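Local coordinates for paenibacillus xanthan lyase (Paenibacillus, PDB 6F2P), which cleaves the terminal mannosyl-glucuronosyl linkage of xanthan side chains by beta-elimination, as expected of a xanthan lyase of polysaccharide lyase family 8, at residues G560-G565 against S630-P635; M488-I493 against T652-T657. All blocks are in the same frame, centred on the assembly; numbering follows the deposited sequence.

How the contacts relate
Contacts 1 and 2 lie about 14 Å apart, centre to centre, where the super-sandwich domain meets the C-terminal beta-sandwich. Contact 1 is nested inside the chain loop that contact 2 closes. A probable hydrogen bond joins them: Tyr631 OH in 630-635 reaches Glu492 OE2 in 488-493 over 2.6 Å. Because Glu492 binds the calcium ion of contact 2, Tyr631 acts as a second-shell residue of that site, and helix 625-633 is thereby linked to the metal. Gln636, just after 630-635, and Glu651, just before 652-657, supply the remaining protein ligands. A different calcium ion sits at Gly565, at the end of segment 560-565.

Contact 1 (G560-G565 against S630-P635); sequences GYYFPG and SYAATP. With CA (calcium ion), chain I.
On the helix-bearing face of the super-sandwich domain, Tyr562 of strand 559-563 fits against Tyr631, Ala632 and Pro635 from the last turn and exit of helix 625-633. Its ring is the centre of the contact. With CG on the far side from the backbone N (chi1 158°), the ring is carried off the strand toward the helix. Ala632 comes obliquely to the CD1/CE1 side of the ring, CB lying 3.7 Å from Tyr562 CD1, while Ala632 CA makes an off-centre CH-pi contact, 4.3 Å from the centroid of the Tyr562 ring. A methyl group suits this site because it lets the aromatic ring come close to the helix backbone. Tyr562 CD2 lies near the plane of the Tyr631 ring, at its edge, 4.0 Å from Tyr631 CE1; the two planes are inclined at 63°, an oblique pairing. Farther out, Pro635 crosses the phenol end, its CG 3.8 Å from Tyr562 CZ.

Strand 559-563 belongs to a large antiparallel sheet, bonded to strands 545-550 and 613-621. Its neighbouring aromatics, Tyr561 and Phe563, turn instead to Val512 of the second sheet, so the strand serves both the sandwich interior and the helix.

The polar end of Tyr562 is served by water: OH lies 2.8 Å from water 1, and that water donates to Ala632 O at 2.7 Å. Tyrosine thus combines an apolar ring with a hydroxyl that can reach, through water, a carbonyl in the last helical turn. Thr634 then leaves helical geometry, and Pro635, with no N-H to offer, follows the end of the helix. Beyond the strand the chain turns a corner at Pro564 and Gly565, where positive phi favours glycine, and Gly565 O binds a calcium ion at 2.5 Å.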
ATOM      1  N   GLY A 560      23.867   7.460 -14.010  1.00 19.98           N
ATOM      2  CA  GLY A 560      23.506   8.201 -15.201  1.00 15.58           C
ATOM      3  C   GLY A 560      22.171   8.892 -15.002  1.00 17.16           C
ATOM      4  O   GLY A 560      21.355   8.438 -14.207  1.00 16.89           O
ATOM      5  N   TYR A 561      21.954  10.002 -15.703  1.00 14.76           N
ATOM      6  CA  TYR A 561      20.679  10.708 -15.638  1.00 13.50           C
ATOM      7  C   TYR A 561      20.295  11.154 -17.043  1.00 16.57           C
ATOM      8  O   TYR A 561      21.016  11.908 -17.684  1.00 20.75           O
ATOM      9  CB  TYR A 561      20.756  11.929 -14.721  1.00 14.97           C
ATOM     10  CG  TYR A 561      21.417  11.676 -13.388  1.00 18.89           C
ATOM     11  CD1 TYR A 561      22.799  11.530 -13.293  1.00 16.95           C
ATOM     12  CD2 TYR A 561      20.668  11.614 -12.218  1.00 15.93           C
ATOM     13  CE1 TYR A 561      23.416  11.302 -12.084  1.00 18.19           C
ATOM     14  CE2 TYR A 561      21.282  11.389 -10.993  1.00 16.29           C
ATOM     15  CZ  TYR A 561      22.659  11.232 -10.942  1.00 18.79           C
ATOM     16  OH  TYR A 561      23.304  11.001  -9.759  1.00 17.48           O
ATOM     17  N   TYR A 562      19.158  10.683 -17.527  1.00 14.10           N
ATOM     18  CA  TYR A 562      18.705  11.072 -18.843  1.00 14.77           C
ATOM     19  C   TYR A 562      17.500  11.981 -18.671  1.00 15.64           C
ATOM     20  O   TYR A 562      16.633  11.720 -17.840  1.00 15.95           O
ATOM     21  CB  TYR A 562      18.405   9.826 -19.684  1.00 16.69           C
ATOM     22  CG  TYR A 562      17.471  10.039 -20.853  1.00 20.67           C
ATOM     23  CD1 TYR A 562      17.757  10.972 -21.841  1.00 21.30           C
ATOM     24  CD2 TYR A 562      16.311   9.287 -20.975  1.00 16.65           C
ATOM     25  CE1 TYR A 562      16.897  11.170 -22.899  1.00 21.34           C
ATOM     26  CE2 TYR A 562      15.449   9.471 -22.030  1.00 20.63           C
ATOM     27  CZ  TYR A 562      15.741  10.413 -22.991  1.00 26.38           C
ATOM     28  OH  TYR A 562      14.867  10.590 -24.046  1.00 22.02           O
ATOM     29  N   PHE A 563      17.469  13.075 -19.425  1.00 18.53           N
ATOM     30  CA  PHE A 563      16.379  14.035 -19.310  1.00 20.86           C
ATOM     31  C   PHE A 563      15.586  14.153 -20.607  1.00 18.71           C
ATOM     32  O   PHE A 563      15.949  14.913 -21.499  1.00 22.38           O
ATOM     33  CB  PHE A 563      16.909  15.389 -18.829  1.00 13.28           C
ATOM     34  CG  PHE A 563      17.632  15.303 -17.518  1.00 18.28           C
ATOM     35  CD1 PHE A 563      18.987  14.995 -17.472  1.00 18.36           C
ATOM     36  CD2 PHE A 563      16.953  15.475 -16.323  1.00 14.51           C
ATOM     37  CE1 PHE A 563      19.654  14.888 -16.255  1.00 13.50           C
ATOM     38  CE2 PHE A 563      17.615  15.370 -15.113  1.00 14.12           C
ATOM     39  CZ  PHE A 563      18.968  15.076 -15.083  1.00 13.49           C
ATOM     40  N   PRO A 564      14.493  13.387 -20.708  1.00 21.32           N
ATOM     41  CA  PRO A 564      13.646  13.350 -21.908  1.00 17.32           C
ATOM     42  C   PRO A 564      13.177  14.745 -22.315  1.00 18.92           C
ATOM     43  O   PRO A 564      12.518  15.454 -21.533  1.00 16.72           O
ATOM     44  CB  PRO A 564      12.458  12.496 -21.471  1.00 15.04           C
ATOM     45  CG  PRO A 564      13.005  11.636 -20.371  1.00 22.03           C
ATOM     46  CD  PRO A 564      14.023  12.464 -19.659  1.00 18.10           C
ATOM     47  N   GLY A 565      13.540  15.137 -23.533  1.00 15.69           N
ATOM     48  CA  GLY A 565      13.128  16.418 -24.075  1.00 18.77           C
ATOM     49  C   GLY A 565      14.085  17.521 -23.696  1.00 20.23           C
ATOM     50  O   GLY A 565      13.902  18.674 -24.085  1.00 19.10           O
ATOM     51  N   SER A 630      24.538   6.789 -24.975  1.00 24.59           N
ATOM     52  CA  SER A 630      23.938   5.842 -25.908  1.00 23.71           C
ATOM     53  C   SER A 630      22.444   5.654 -25.633  1.00 24.31           C
ATOM     54  O   SER A 630      21.633   5.619 -26.559  1.00 24.31           O
ATOM     55  CB  SER A 630      24.679   4.508 -25.856  1.00 17.47           C
ATOM     56  OG  SER A 630      24.053   3.552 -26.689  1.00 41.09           O
ATOM     57  N   TYR A 631      22.090   5.555 -24.354  1.00 26.53           N
ATOM     58  CA  TYR A 631      20.695   5.447 -23.939  1.00 21.57           C
ATOM     59  C   TYR A 631      19.921   6.694 -24.347  1.00 22.87           C
ATOM     60  O   TYR A 631      18.798   6.598 -24.833  1.00 21.59           O
ATOM     61  CB  TYR A 631      20.604   5.241 -22.424  1.00 17.99           C
ATOM     62  CG  TYR A 631      19.240   4.822 -21.894  1.00 15.06           C
ATOM     63  CD1 TYR A 631      18.221   5.752 -21.708  1.00 18.54           C
ATOM     64  CD2 TYR A 631      18.989   3.500 -21.539  1.00 16.67           C
ATOM     65  CE1 TYR A 631      16.977   5.371 -21.205  1.00 16.17           C
ATOM     66  CE2 TYR A 631      17.749   3.108 -21.035  1.00 17.56           C
ATOM     67  CZ  TYR A 631      16.749   4.046 -20.872  1.00 18.22           C
ATOM     68  OH  TYR A 631      15.517   3.656 -20.377  1.00 17.88           O
ATOM     69  N   ALA A 632      20.521   7.864 -24.161  1.00 27.23           N
ATOM     70  CA  ALA A 632      19.838   9.110 -24.495  1.00 22.95           C
ATOM     71  C   ALA A 632      19.506   9.192 -25.979  1.00 21.77           C
ATOM     72  O   ALA A 632      18.471   9.734 -26.357  1.00 29.55           O
ATOM     73  CB  ALA A 632      20.658  10.301 -24.067  1.00 24.32           C
ATOM     74  N   ALA A 633      20.372   8.637 -26.819  1.00 28.59           N
ATOM     75  CA  ALA A 633      20.162   8.683 -28.268  1.00 28.51           C
ATOM     76  C   ALA A 633      18.996   7.805 -28.709  1.00 29.96           C
ATOM     77  O   ALA A 633      18.213   8.173 -29.590  1.00 34.52           O
ATOM     78  CB  ALA A 633      21.432   8.272 -28.998  1.00 20.16           C
ATOM     79  N   THR A 634      18.906   6.626 -28.109  1.00 27.92           N
ATOM     80  CA  THR A 634      17.846   5.685 -28.423  1.00 23.34           C
ATOM     81  C   THR A 634      17.331   5.084 -27.114  1.00 21.06           C
ATOM     82  O   THR A 634      17.745   3.999 -26.709  1.00 24.33           O
ATOM     83  CB  THR A 634      18.328   4.590 -29.416  1.00 21.67           C
ATOM     84  OG1 THR A 634      19.557   4.031 -28.952  1.00 36.76           O
ATOM     85  CG2 THR A 634      18.588   5.190 -30.777  1.00 24.38           C
ATOM     86  N   PRO A 635      16.437   5.815 -26.433  1.00 20.69           N
ATOM     87  CA  PRO A 635      15.932   5.436 -25.109  1.00 22.01           C
ATOM     88  C   PRO A 635      15.137   4.158 -25.175  1.00 21.28           C
ATOM     89  O   PRO A 635      14.380   3.974 -26.119  1.00 21.10           O
ATOM     90  CB  PRO A 635      14.996   6.592 -24.743  1.00 22.08           C
ATOM     91  CG  PRO A 635      15.417   7.723 -25.607  1.00 25.34           C
ATOM     92  CD  PRO A 635      15.895   7.106 -26.879  1.00 19.55           C
TER
HETATM   93 CA    CA I1108      12.111  20.426 -24.291  1.00 39.56          CA
HETATM   94  O   HOH W   1      16.184  11.122 -26.465  1.00 30.75           O
HETATM   95  O   HOH W   2      13.155  21.433 -22.397  1.00 30.63           O

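Contact 2 (M488-I493 against T652-T657); sequences MFDDEI and TQLNVT. With CA (calcium ion), chain B.
Phe489 and Val656 make an apolar contact: Val656 CG1 comes to the edge of the phenyl ring, near its plane, 3.7 Å from Phe489 CE1, and the side chains run antiparallel alongside one another. The carbonyl O of Val656 also lies near the CE1/CZ end of the ring. Leu654 packs on the same phenylalanine, its CD1 4.0 Å from Phe489 CB. The same methyl lies 3.6 Å from Asp490 OD1, against one side of the carboxylate. Leu654 CG stands across from its own carbonyl carbon (chi1 -66°) and, with CD1 extended (chi2 176°), this brings CD1 to the acidic loop.

Metal bonds dominate the rest. The calcium ion takes Asp490 OD1 at 2.5 Å and Asp491 OD1 at 2.4 Å, one oxygen from each aspartate. Glu492 is bidentate, OE1 and OE2 both at 2.5 Å from the calcium ion, and its longer chain, bent at chi2, suits this grip. The ion probably offsets the repulsion expected among acidic oxygens set so close together. Gln636 and Glu651 complete the protein ligands.

Hydrogen bonds shape the loop. Asp491 N points almost straight (165°) at Glu492 OE1, 3.3 Å away, meeting it from above the carboxylate plane; Phe489 N bonds to Glu492 O across the turn. Leu654 N donates to Glu651 OE2, tying the second segment to a metal ligand.

Asn655 and Val656 together lie opposite Glu651 in a G1 beta bulge, the first with the positive phi that asparagine tolerates well. The whole is a calcium site in which an Asp-Asp-Glu hairpin loop of the super-sandwich domain meets a bulged hairpin of the C-terminal beta-sandwich.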
ATOM      1  N   MET A 488       9.844   1.574 -12.569  1.00 13.67           N
ATOM      2  CA  MET A 488      11.065   0.862 -12.244  1.00 15.70           C
ATOM      3  C   MET A 488      11.176  -0.417 -13.058  1.00 17.84           C
ATOM      4  O   MET A 488      10.410  -1.350 -12.844  1.00 23.38           O
ATOM      5  CB  MET A 488      11.070   0.579 -10.742  1.00 13.99           C
ATOM      6  CG  MET A 488      11.113   1.860  -9.914  1.00 13.19           C
ATOM      7  SD  MET A 488      10.244   1.828  -8.334  1.00 14.71           S
ATOM      8  CE  MET A 488       8.543   2.052  -8.839  1.00 14.41           C
ATOM      9  N   PHE A 489      12.118  -0.451 -13.999  1.00 16.80           N
ATOM     10  CA  PHE A 489      12.213  -1.565 -14.946  1.00 17.00           C
ATOM     11  C   PHE A 489      13.443  -2.430 -14.714  1.00 19.68           C
ATOM     12  O   PHE A 489      13.805  -2.692 -13.570  1.00 24.30           O
ATOM     13  CB  PHE A 489      12.147  -1.062 -16.391  1.00 15.17           C
ATOM     14  CG  PHE A 489      10.876  -0.313 -16.713  1.00 15.82           C
ATOM     15  CD1 PHE A 489       9.650  -0.963 -16.708  1.00 15.85           C
ATOM     16  CD2 PHE A 489      10.907   1.040 -17.006  1.00 13.95           C
ATOM     17  CE1 PHE A 489       8.471  -0.277 -17.005  1.00 14.48           C
ATOM     18  CE2 PHE A 489       9.741   1.735 -17.300  1.00 12.40           C
ATOM     19  CZ  PHE A 489       8.520   1.074 -17.302  1.00 16.74           C
ATOM     20  N   ASP A 490      14.083  -2.894 -15.784  1.00 15.68           N
ATOM     21  CA  ASP A 490      15.214  -3.806 -15.595  1.00 20.29           C
ATOM     22  C   ASP A 490      16.520  -3.100 -15.215  1.00 16.42           C
ATOM     23  O   ASP A 490      17.288  -3.620 -14.416  1.00 18.36           O
ATOM     24  CB  ASP A 490      15.415  -4.732 -16.805  1.00 18.56           C
ATOM     25  CG  ASP A 490      15.548  -3.976 -18.101  1.00 17.22           C
ATOM     26  OD1 ASP A 490      15.042  -2.844 -18.161  1.00 20.98           O
ATOM     27  OD2 ASP A 490      16.149  -4.506 -19.061  1.00 22.92           O
ATOM     28  N   ASP A 491      16.771  -1.924 -15.781  1.00 17.43           N
ATOM     29  CA  ASP A 491      18.024  -1.221 -15.523  1.00 15.79           C
ATOM     30  C   ASP A 491      17.836   0.287 -15.561  1.00 15.18           C
ATOM     31  O   ASP A 491      18.800   1.028 -15.679  1.00 18.82           O
ATOM     32  CB  ASP A 491      19.114  -1.645 -16.517  1.00 15.14           C
ATOM     33  CG  ASP A 491      18.720  -1.401 -17.973  1.00 22.76           C
ATOM     34  OD1 ASP A 491      17.583  -0.952 -18.236  1.00 21.56           O
ATOM     35  OD2 ASP A 491      19.542  -1.704 -18.863  1.00 26.23           O
ATOM     36  N   GLU A 492      16.591   0.739 -15.472  1.00 15.11           N
ATOM     37  CA  GLU A 492      16.322   2.167 -15.403  1.00 18.82           C
ATOM     38  C   GLU A 492      15.169   2.447 -14.465  1.00 17.03           C
ATOM     39  O   GLU A 492      14.319   1.584 -14.237  1.00 18.06           O
ATOM     40  CB  GLU A 492      15.999   2.746 -16.786  1.00 15.75           C
ATOM     41  CG  GLU A 492      14.737   2.199 -17.427  1.00 12.83           C
ATOM     42  CD  GLU A 492      15.010   0.994 -18.317  1.00 21.60           C
ATOM     43  OE1 GLU A 492      14.934  -0.139 -17.804  1.00 21.24           O
ATOM     44  OE2 GLU A 492      15.305   1.176 -19.525  1.00 20.84           O
ATOM     45  N   ILE A 493      15.159   3.659 -13.918  1.00 13.26           N
ATOM     46  CA  ILE A 493      14.003   4.174 -13.200  1.00 15.11           C
ATOM     47  C   ILE A 493      13.542   5.464 -13.856  1.00 15.32           C
ATOM     48  O   ILE A 493      14.325   6.398 -14.019  1.00 20.06           O
ATOM     49  CB  ILE A 493      14.320   4.474 -11.730  1.00 15.05           C
ATOM     50  CG1 ILE A 493      14.729   3.195 -11.004  1.00 15.33           C
ATOM     51  CG2 ILE A 493      13.116   5.104 -11.056  1.00  8.45           C
ATOM     52  CD1 ILE A 493      16.157   3.200 -10.548  1.00 17.37           C
ATOM     53  N   THR A 652      10.260  -0.258 -24.010  1.00 19.19           N
ATOM     54  CA  THR A 652      10.004  -0.906 -25.300  1.00 20.16           C
ATOM     55  C   THR A 652      10.801  -2.182 -25.564  1.00 22.24           C
ATOM     56  O   THR A 652      10.493  -2.918 -26.502  1.00 27.83           O
ATOM     57  CB  THR A 652      10.215   0.064 -26.469  1.00 14.19           C
ATOM     58  OG1 THR A 652      11.578   0.514 -26.479  1.00 19.01           O
ATOM     59  CG2 THR A 652       9.270   1.258 -26.341  1.00 11.81           C
ATOM     60  N   GLN A 653      11.822  -2.438 -24.756  1.00 17.63           N
ATOM     61  CA  GLN A 653      12.555  -3.690 -24.856  1.00 20.96           C
ATOM     62  C   GLN A 653      11.760  -4.780 -24.161  1.00 23.26           C
ATOM     63  O   GLN A 653      11.578  -5.871 -24.697  1.00 26.66           O
ATOM     64  CB  GLN A 653      13.918  -3.577 -24.175  1.00 29.86           C
ATOM     65  CG  GLN A 653      14.792  -2.472 -24.710  1.00 33.88           C
ATOM     66  CD  GLN A 653      15.718  -2.949 -25.806  1.00 50.68           C
ATOM     67  OE1 GLN A 653      16.936  -3.024 -25.612  1.00 56.05           O
ATOM     68  NE2 GLN A 653      15.151  -3.273 -26.972  1.00 41.93           N
ATOM     69  N   LEU A 654      11.296  -4.477 -22.953  1.00 24.80           N
ATOM     70  CA  LEU A 654      10.576  -5.445 -22.129  1.00 23.62           C
ATOM     71  C   LEU A 654       9.115  -5.573 -22.551  1.00 24.12           C
ATOM     72  O   LEU A 654       8.424  -6.531 -22.182  1.00 20.09           O
ATOM     73  CB  LEU A 654      10.631  -5.014 -20.664  1.00 17.01           C
ATOM     74  CG  LEU A 654      11.981  -5.013 -19.955  1.00 20.74           C
ATOM     75  CD1 LEU A 654      11.822  -4.454 -18.552  1.00 16.00           C
ATOM     76  CD2 LEU A 654      12.516  -6.424 -19.906  1.00 21.83           C
ATOM     77  N   ASN A 655       8.650  -4.595 -23.319  1.00 19.22           N
ATOM     78  CA  ASN A 655       7.226  -4.435 -23.577  1.00 24.28           C
ATOM     79  C   ASN A 655       6.406  -4.453 -22.285  1.00 21.63           C
ATOM     80  O   ASN A 655       5.345  -5.079 -22.198  1.00 20.48           O
ATOM     81  CB  ASN A 655       6.744  -5.468 -24.595  1.00 29.44           C
ATOM     82  CG  ASN A 655       7.415  -5.292 -25.941  1.00 35.89           C
ATOM     83  OD1 ASN A 655       7.361  -4.206 -26.532  1.00 38.57           O
ATOM     84  ND2 ASN A 655       8.086  -6.343 -26.418  1.00 30.69           N
ATOM     85  N   VAL A 656       6.934  -3.758 -21.278  1.00 24.30           N
ATOM     86  CA  VAL A 656       6.243  -3.548 -20.012  1.00 17.78           C
ATOM     87  C   VAL A 656       5.802  -2.095 -19.936  1.00 17.16           C
ATOM     88  O   VAL A 656       6.598  -1.184 -20.180  1.00 18.98           O
ATOM     89  CB  VAL A 656       7.157  -3.847 -18.818  1.00 14.47           C
ATOM     90  CG1 VAL A 656       6.523  -3.341 -17.525  1.00 14.95           C
ATOM     91  CG2 VAL A 656       7.455  -5.334 -18.733  1.00 15.78           C
ATOM     92  N   THR A 657       4.530  -1.876 -19.623  1.00 13.91           N
ATOM     93  CA  THR A 657       4.008  -0.521 -19.508  1.00 13.84           C
ATOM     94  C   THR A 657       3.489  -0.301 -18.099  1.00 14.08           C
ATOM     95  O   THR A 657       2.836  -1.171 -17.533  1.00 14.21           O
ATOM     96  CB  THR A 657       2.854  -0.273 -20.504  1.00 18.42           C
ATOM     97  OG1 THR A 657       3.236  -0.708 -21.821  1.00 21.34           O
ATOM     98  CG2 THR A 657       2.485   1.191 -20.535  1.00 12.90           C
TER
HETATM   99 CA    CA B1101      15.854  -1.237 -19.879  1.00 20.09          CA